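Local coordinates for protein 3-hydroxyadipyl-CoA dehydrogenase (Escherichia coli, PDB 3MOG) that catalyses the NAD-dependent oxidation of 3-hydroxyadipyl-CoA to 3-oxoadipyl-CoA, a step in the breakdown of phenylacetate, at residues D217-D222 / M388-T393; L233-G238 / G281-R286; G238-F243 / G275-L280. All coordinates share one frame; numbering follows the deposited sequence.

How the contacts relate
Contact 1 joins the two 3-hydroxyacyl-CoA dehydrogenase C-terminal regions of the chain: helix 213-223 of the first meets the start of helix 390-406 of the second. Contacts 2 and 3 lie wholly in the first region, their centres about 6 Å apart, where the successive helices 230-237 and 239-252, meeting at the shared Gly238, hold the loop 275-286. Along the chain contact 3 is enclosed by contact 2, and both by contact 1. The centre of contact 1 is about 18 Å from that of contact 2 and about 22 Å from that of contact 3, but the hydroxyl of Tyr283 is probably hydrogen-bonded to the carboxylate of Asp217. The loop folded onto its own domain thus also reaches the helix that meets the second region.

Contact 1 of 3, residues D217-D222 / M388-T393; sequences DAALRD and MLIWRT
Leu220 and Leu389 cross at about a right angle, and the two branches of Leu220 divide the work between them. CD2 of Leu220 lies against CB of Leu389 at 4.2 Å, whereas CD1 of Leu220 turns along helix 390-406 and meets CG2 of Thr393 at 3.9 Å, the two side chains approaching obliquely. With chi1 at -87° and chi2 at -64°, the two methyls of Leu220 end on the partner although its CB leaves the backbone at a slant to it. Ala219, one residue earlier, directs its methyl toward the other segment: CB of Ala219 sits 4.1 Å from CD1 of Leu389 and 4.0 Å from CG1 of Ile390. CG1 and CD1 of Ile390 both lie against the carbonyl O of Ala219, CD1 of Ile390 at 3.3 Å from that O. The contact joins two helices from the two 3-hydroxyacyl-CoA dehydrogenase C-terminal regions of one chain, helix 213-223 of the first and the first turn of helix 390-406 of the second. Leu389 is the N-cap residue of the latter, and Asp345 accepts from the backbone N atoms of Leu389, Ile390 and Trp391 at this helix start. The hydroxyl of Thr393 is taken up inside its own helix: OG1 of Thr393 donates to the carbonyl O of Leu389 at 2.7 Å, tilted 25° from the carbonyl plane, while N of Thr393 reaches the same oxygen from the opposite face. That bond leaves CG2 of Thr393 facing Leu220. Tyr198 of helix 196-207 touches both Leu220 and Thr393, and Thr353 of strand 351-356 lies against Ala219.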
# COMPACT_ATOMS: atom_id res chain seq x y z
N ASP C 217 -6.01 26.85 -9.77
CA ASP C 217 -4.80 27.53 -10.25
C ASP C 217 -4.67 28.99 -9.81
O ASP C 217 -3.56 29.49 -9.57
CB ASP C 217 -4.70 27.45 -11.78
CG ASP C 217 -4.31 26.07 -12.28
OD1 ASP C 217 -3.91 25.20 -11.48
OD2 ASP C 217 -4.41 25.85 -13.50
N ALA C 218 -5.81 29.68 -9.67
CA ALA C 218 -5.80 31.10 -9.31
C ALA C 218 -5.49 31.29 -7.84
O ALA C 218 -4.78 32.22 -7.47
CB ALA C 218 -7.13 31.75 -9.67
N ALA C 219 -6.03 30.41 -7.00
CA ALA C 219 -5.75 30.43 -5.57
C ALA C 219 -4.27 30.20 -5.33
O ALA C 219 -3.64 30.92 -4.56
CB ALA C 219 -6.58 29.38 -4.85
N LEU C 220 -3.70 29.21 -6.01
CA LEU C 220 -2.31 28.82 -5.77
C LEU C 220 -1.32 29.85 -6.33
O LEU C 220 -0.31 30.14 -5.69
CB LEU C 220 -2.04 27.40 -6.27
CG LEU C 220 -2.32 26.20 -5.32
CD1 LEU C 220 -1.42 26.24 -4.09
CD2 LEU C 220 -3.77 26.07 -4.88
N ARG C 221 -1.62 30.42 -7.50
CA ARG C 221 -0.75 31.46 -8.09
C ARG C 221 -0.97 32.86 -7.52
O ARG C 221 -0.02 33.52 -7.12
CB ARG C 221 -0.85 31.46 -9.64
CG ARG C 221 -0.33 32.73 -10.34
CD ARG C 221 -0.42 32.66 -11.89
NE ARG C 221 -1.55 31.84 -12.33
CZ ARG C 221 -2.78 32.30 -12.56
NH1 ARG C 221 -3.74 31.45 -12.94
NH2 ARG C 221 -3.06 33.59 -12.42
N ASP C 222 -2.22 33.33 -7.47
CA ASP C 222 -2.46 34.71 -7.07
C ASP C 222 -2.84 34.86 -5.60
O ASP C 222 -2.94 35.98 -5.09
CB ASP C 222 -3.49 35.39 -7.98
CG ASP C 222 -3.05 35.43 -9.44
OD1 ASP C 222 -3.86 35.04 -10.30
OD2 ASP C 222 -1.91 35.83 -9.72
N MET C 388 -9.13 23.53 2.66
CA MET C 388 -9.31 24.27 1.41
C MET C 388 -8.20 23.98 0.39
O MET C 388 -7.97 22.81 0.07
CB MET C 388 -9.52 25.78 1.68
CG MET C 388 -10.68 26.08 2.63
SD MET C 388 -12.30 25.87 1.87
CE MET C 388 -12.50 27.56 1.36
N LEU C 389 -7.49 25.00 -0.09
CA LEU C 389 -6.60 24.82 -1.24
C LEU C 389 -5.16 25.20 -0.97
O LEU C 389 -4.26 24.36 -1.04
CB LEU C 389 -7.12 25.59 -2.47
CG LEU C 389 -8.47 25.17 -3.06
CD1 LEU C 389 -8.82 26.02 -4.27
CD2 LEU C 389 -8.49 23.66 -3.43
N ILE C 390 -4.97 26.47 -0.67
CA ILE C 390 -3.66 27.05 -0.47
C ILE C 390 -3.03 26.42 0.76
O ILE C 390 -1.94 25.85 0.65
CB ILE C 390 -3.78 28.59 -0.28
CG1 ILE C 390 -4.17 29.26 -1.61
CG2 ILE C 390 -2.51 29.18 0.30
CD1 ILE C 390 -4.69 30.72 -1.44
N TRP C 391 -3.72 26.48 1.90
CA TRP C 391 -3.17 25.99 3.16
C TRP C 391 -2.96 24.50 3.14
O TRP C 391 -1.95 24.02 3.64
CB TRP C 391 -3.98 26.47 4.38
CG TRP C 391 -3.57 27.86 4.77
CD1 TRP C 391 -4.04 29.04 4.24
CD2 TRP C 391 -2.55 28.23 5.71
NE1 TRP C 391 -3.40 30.11 4.81
CE2 TRP C 391 -2.48 29.64 5.71
CE3 TRP C 391 -1.71 27.50 6.56
CZ2 TRP C 391 -1.58 30.34 6.53
CZ3 TRP C 391 -0.82 28.19 7.38
CH2 TRP C 391 -0.77 29.61 7.36
N ARG C 392 -3.90 23.78 2.53
CA ARG C 392 -3.82 22.31 2.42
C ARG C 392 -2.60 21.88 1.60
O ARG C 392 -1.88 20.95 2.00
CB ARG C 392 -5.12 21.77 1.81
CG ARG C 392 -5.14 20.27 1.59
CD ARG C 392 -6.54 19.76 1.60
NE ARG C 392 -6.59 18.35 1.22
CZ ARG C 392 -7.68 17.60 1.29
NH1 ARG C 392 -8.81 18.15 1.74
NH2 ARG C 392 -7.65 16.31 0.91
N THR C 393 -2.35 22.60 0.50
CA THR C 393 -1.25 22.29 -0.43
C THR C 393 0.11 22.67 0.15
O THR C 393 1.09 21.91 0.02
CB THR C 393 -1.44 23.02 -1.80
OG1 THR C 393 -2.67 22.60 -2.41
CG2 THR C 393 -0.29 22.72 -2.75

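Contact 2 of 3, residues L233-G238 / G281-R286; sequences LTDLIG and GVYDWR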
# COMPACT_ATOMS: atom_id res chain seq x y z
N LEU C 233 0.35 24.13 -14.99
CA LEU C 233 1.74 23.65 -15.05
C LEU C 233 1.83 22.19 -15.50
O LEU C 233 2.72 21.84 -16.26
CB LEU C 233 2.47 23.85 -13.71
CG LEU C 233 3.98 23.59 -13.63
CD1 LEU C 233 4.75 24.62 -14.43
CD2 LEU C 233 4.46 23.59 -12.19
N THR C 234 0.91 21.34 -15.06
CA THR C 234 0.89 19.97 -15.61
C THR C 234 0.57 19.93 -17.11
O THR C 234 1.13 19.09 -17.84
CB THR C 234 -0.05 19.00 -14.85
OG1 THR C 234 -1.42 19.42 -14.99
CG2 THR C 234 0.31 18.92 -13.39
N ASP C 235 -0.32 20.82 -17.57
CA ASP C 235 -0.62 20.97 -19.01
C ASP C 235 0.61 21.44 -19.79
O ASP C 235 0.83 21.02 -20.92
CB ASP C 235 -1.80 21.92 -19.25
CG ASP C 235 -3.14 21.19 -19.43
OD1 ASP C 235 -3.22 19.99 -19.13
OD2 ASP C 235 -4.12 21.84 -19.89
N LEU C 236 1.41 22.29 -19.17
CA LEU C 236 2.62 22.81 -19.81
C LEU C 236 3.84 21.92 -19.69
O LEU C 236 4.75 22.02 -20.50
CB LEU C 236 2.94 24.20 -19.28
CG LEU C 236 2.64 25.33 -20.26
CD1 LEU C 236 2.01 26.51 -19.56
CD2 LEU C 236 3.93 25.75 -21.00
N ILE C 237 3.89 21.07 -18.66
CA ILE C 237 4.96 20.08 -18.55
C ILE C 237 4.62 18.92 -19.48
O ILE C 237 5.50 18.34 -20.13
CB ILE C 237 5.18 19.61 -17.08
CG1 ILE C 237 5.83 20.73 -16.25
CG2 ILE C 237 6.09 18.37 -17.00
CD1 ILE C 237 5.86 20.44 -14.75
N GLY C 238 3.33 18.62 -19.58
CA GLY C 238 2.87 17.49 -20.37
C GLY C 238 2.40 16.42 -19.42
O GLY C 238 3.19 15.91 -18.62
N GLY C 281 -5.72 19.29 -22.61
CA GLY C 281 -5.33 18.56 -21.42
C GLY C 281 -6.41 18.75 -20.39
O GLY C 281 -7.56 18.37 -20.60
N VAL C 282 -6.02 19.34 -19.26
CA VAL C 282 -6.99 19.86 -18.30
C VAL C 282 -7.72 21.00 -19.01
O VAL C 282 -8.94 21.12 -18.91
CB VAL C 282 -6.29 20.38 -17.01
CG1 VAL C 282 -7.25 21.20 -16.17
CG2 VAL C 282 -5.75 19.24 -16.19
N TYR C 283 -6.95 21.79 -19.74
CA TYR C 283 -7.46 22.94 -20.47
C TYR C 283 -7.44 22.71 -21.98
O TYR C 283 -6.74 21.83 -22.48
CB TYR C 283 -6.62 24.17 -20.16
CG TYR C 283 -6.65 24.54 -18.71
CD1 TYR C 283 -5.59 24.22 -17.88
CD2 TYR C 283 -7.75 25.21 -18.17
CE1 TYR C 283 -5.61 24.55 -16.53
CE2 TYR C 283 -7.78 25.55 -16.82
CZ TYR C 283 -6.69 25.21 -16.01
OH TYR C 283 -6.70 25.54 -14.67
N ASP C 284 -8.21 23.55 -22.67
CA ASP C 284 -8.19 23.65 -24.13
C ASP C 284 -7.18 24.73 -24.49
O ASP C 284 -7.31 25.88 -24.05
CB ASP C 284 -9.58 24.04 -24.65
CG ASP C 284 -9.82 23.58 -26.06
OD1 ASP C 284 -8.97 23.87 -26.94
OD2 ASP C 284 -10.85 22.91 -26.30
N TRP C 285 -6.18 24.36 -25.27
CA TRP C 285 -5.11 25.30 -25.60
C TRP C 285 -5.28 26.00 -26.95
O TRP C 285 -4.44 26.81 -27.36
CB TRP C 285 -3.75 24.62 -25.46
CG TRP C 285 -3.40 24.40 -24.02
CD1 TRP C 285 -3.76 23.33 -23.24
CD2 TRP C 285 -2.67 25.29 -23.17
NE1 TRP C 285 -3.28 23.49 -21.97
CE2 TRP C 285 -2.61 24.68 -21.89
CE3 TRP C 285 -2.05 26.53 -23.37
CZ2 TRP C 285 -1.95 25.28 -20.81
CZ3 TRP C 285 -1.40 27.13 -22.29
CH2 TRP C 285 -1.35 26.50 -21.03
N ARG C 286 -6.39 25.70 -27.63
CA ARG C 286 -6.76 26.38 -28.87
C ARG C 286 -7.33 27.77 -28.54
O ARG C 286 -6.73 28.79 -28.91
CB ARG C 286 -7.77 25.54 -29.66
CG ARG C 286 -7.32 24.11 -29.89
CD ARG C 286 -8.49 23.21 -30.26
NE ARG C 286 -8.31 21.84 -29.78
CZ ARG C 286 -7.68 20.88 -30.44
NH1 ARG C 286 -7.14 21.11 -31.63
NH2 ARG C 286 -7.57 19.67 -29.90
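Asp235 reaches from helix 230-237 into the bend of 281-286, and each of its side-chain atoms finds a partner there. CB of Asp235 lies 3.5 Å from NE1 of Trp285, with CZ2 of the same indole next. CG of Asp235, in the plane of that ring at its edge, is 3.4 Å from NE1 of Trp285. The two carboxylate oxygens then part company. OD1 of Asp235 takes the backbone N of Val282 on its syn lone pair at 2.9 Å, and it also accepts from the side-chain NE2 of Gln239 at the start of the next helix. OD2 of Asp235 accepts twice: N of Tyr283 comes in on the syn side at 2.8 Å, 18° out of the carboxylate plane, and NE1 of Trp285 arrives from above that plane at 2.8 Å. All three bonds from 281-286 are similarly close to straight, with N-H...O angles of 161-164°. The carboxylate and indole planes stand 54° apart, yet OD2 lies close to the plane of the indole, where the N-H points. Gly281 passes OD1 of Asp235 so closely, with its CA at 3.4 Å, that any side chain there would collide with it. Farther out, CD1 of Leu236 rests 3.7 Å from CH2 of Trp285, the two side chains crossing at about a right angle. Tyr283 instead sends its hydroxyl to Asp217 of helix 213-223. One carboxylate thus receives two consecutive backbone N-H groups, an indole N-H and an amide, and fixes both the course of the loop and the rotation of the tryptophan; such a set of donors, with no cation among them, would be expected to favour the ionised form of Asp235.

Contact 3 of 3, residues G238-F243 / G275-L280; sequences GQDVNF and GKKSGL
Lys277 reaches from the loop over Gly238 to Asp240, at the start of helix 239-252. CE of Lys277 passes 4.1 Å from CA of Gly238, and a bend at chi3 (115°) brings NZ round to the carboxylate of Asp240, which comes from the opposite direction. The ammonium of Lys277 straddles both oxygens, its NZ at 3.3 Å from OD1 and 3.4 Å from OD2 of Asp240: a salt bridge whose two hydrogen bonds are weak. An asparagine in place of Asp240 would probably leave the ammonium of Lys277 without its opposite charge and its long side chain freer to swing into solvent. Gly238 and Gly275 bring the backbones together, their CA atoms 5.4 Å apart. Both have positive phi values where a CB would jam against the preceding carbonyl, and at Gly238 it would also crowd CE of Lys277. Beside them CG of Gln239 lies 4.3 Å from N of Gly275, while its amide turns away to Asp235 and Gln265. Gly238 ends helix 230-237 and serves as N-cap of helix 239-252, so the arrangement is that of a tight glycine junction between two consecutive helices of the all-helical 3-hydroxyacyl-CoA dehydrogenase C-terminal domain, with a glycine-containing loop laid across it.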
# COMPACT_ATOMS: atom_id res chain seq x y z
N GLY C 238 3.33 18.62 -19.58
CA GLY C 238 2.87 17.49 -20.37
C GLY C 238 2.40 16.42 -19.42
O GLY C 238 3.19 15.91 -18.62
N GLN C 239 1.11 16.10 -19.50
CA GLN C 239 0.49 15.15 -18.59
C GLN C 239 1.22 13.82 -18.53
O GLN C 239 1.37 13.27 -17.45
CB GLN C 239 -0.99 14.92 -18.94
CG GLN C 239 -1.85 16.17 -18.87
CD GLN C 239 -1.98 16.70 -17.47
OE1 GLN C 239 -1.80 15.98 -16.49
NE2 GLN C 239 -2.31 17.99 -17.35
N ASP C 240 1.69 13.34 -19.68
CA ASP C 240 2.48 12.11 -19.75
C ASP C 240 3.76 12.18 -18.92
O ASP C 240 4.08 11.22 -18.22
CB ASP C 240 2.79 11.72 -21.21
CG ASP C 240 3.55 12.82 -21.99
OD1 ASP C 240 3.48 14.02 -21.63
OD2 ASP C 240 4.21 12.47 -22.98
N VAL C 241 4.46 13.31 -18.97
CA VAL C 241 5.75 13.48 -18.28
C VAL C 241 5.55 13.59 -16.76
O VAL C 241 6.21 12.89 -15.99
CB VAL C 241 6.54 14.71 -18.83
CG1 VAL C 241 7.90 14.86 -18.12
CG2 VAL C 241 6.75 14.59 -20.35
N ASN C 242 4.60 14.43 -16.35
CA ASN C 242 4.36 14.71 -14.93
C ASN C 242 3.80 13.49 -14.21
O ASN C 242 4.19 13.20 -13.08
CB ASN C 242 3.51 15.98 -14.78
CG ASN C 242 3.07 16.26 -13.35
OD1 ASN C 242 2.02 15.77 -12.90
ND2 ASN C 242 3.82 17.12 -12.64
N PHE C 243 2.93 12.74 -14.91
CA PHE C 243 2.33 11.51 -14.39
C PHE C 243 3.37 10.41 -14.26
O PHE C 243 3.29 9.59 -13.34
CB PHE C 243 1.18 11.05 -15.31
CG PHE C 243 0.44 9.81 -14.83
CD1 PHE C 243 -0.46 9.89 -13.77
CD2 PHE C 243 0.59 8.60 -15.49
CE1 PHE C 243 -1.18 8.77 -13.34
CE2 PHE C 243 -0.12 7.45 -15.08
CZ PHE C 243 -1.01 7.54 -14.00
N GLY C 275 -1.97 17.93 -22.81
CA GLY C 275 -1.80 19.33 -22.44
C GLY C 275 -1.60 20.24 -23.63
O GLY C 275 -2.24 20.05 -24.68
N LYS C 276 -0.72 21.22 -23.46
CA LYS C 276 -0.44 22.23 -24.48
C LYS C 276 0.01 21.58 -25.79
O LYS C 276 -0.55 21.87 -26.85
CB LYS C 276 0.62 23.21 -23.98
CG LYS C 276 0.87 24.40 -24.90
CD LYS C 276 2.00 25.29 -24.37
CE LYS C 276 2.05 26.64 -25.08
NZ LYS C 276 2.98 27.60 -24.39
N LYS C 277 0.99 20.68 -25.68
CA LYS C 277 1.66 20.04 -26.82
C LYS C 277 0.70 19.31 -27.77
O LYS C 277 1.00 19.15 -28.95
CB LYS C 277 2.74 19.06 -26.32
CG LYS C 277 2.19 17.79 -25.66
CD LYS C 277 3.19 16.65 -25.63
CE LYS C 277 3.58 16.30 -24.22
NZ LYS C 277 4.86 15.56 -24.16
N SER C 278 -0.45 18.87 -27.25
CA SER C 278 -1.45 18.19 -28.06
C SER C 278 -2.76 18.98 -28.15
O SER C 278 -3.78 18.45 -28.61
CB SER C 278 -1.67 16.75 -27.56
OG SER C 278 -2.04 16.70 -26.19
N GLY C 279 -2.73 20.24 -27.72
CA GLY C 279 -3.88 21.15 -27.80
C GLY C 279 -4.96 21.04 -26.73
O GLY C 279 -5.77 21.96 -26.55
N LEU C 280 -5.01 19.90 -26.04
CA LEU C 280 -6.03 19.66 -25.00
C LEU C 280 -5.45 18.84 -23.84
O LEU C 280 -4.78 17.83 -24.04
CB LEU C 280 -7.25 18.96 -25.61
CG LEU C 280 -8.49 18.74 -24.72
CD1 LEU C 280 -9.10 20.06 -24.26
CD2 LEU C 280 -9.54 17.87 -25.42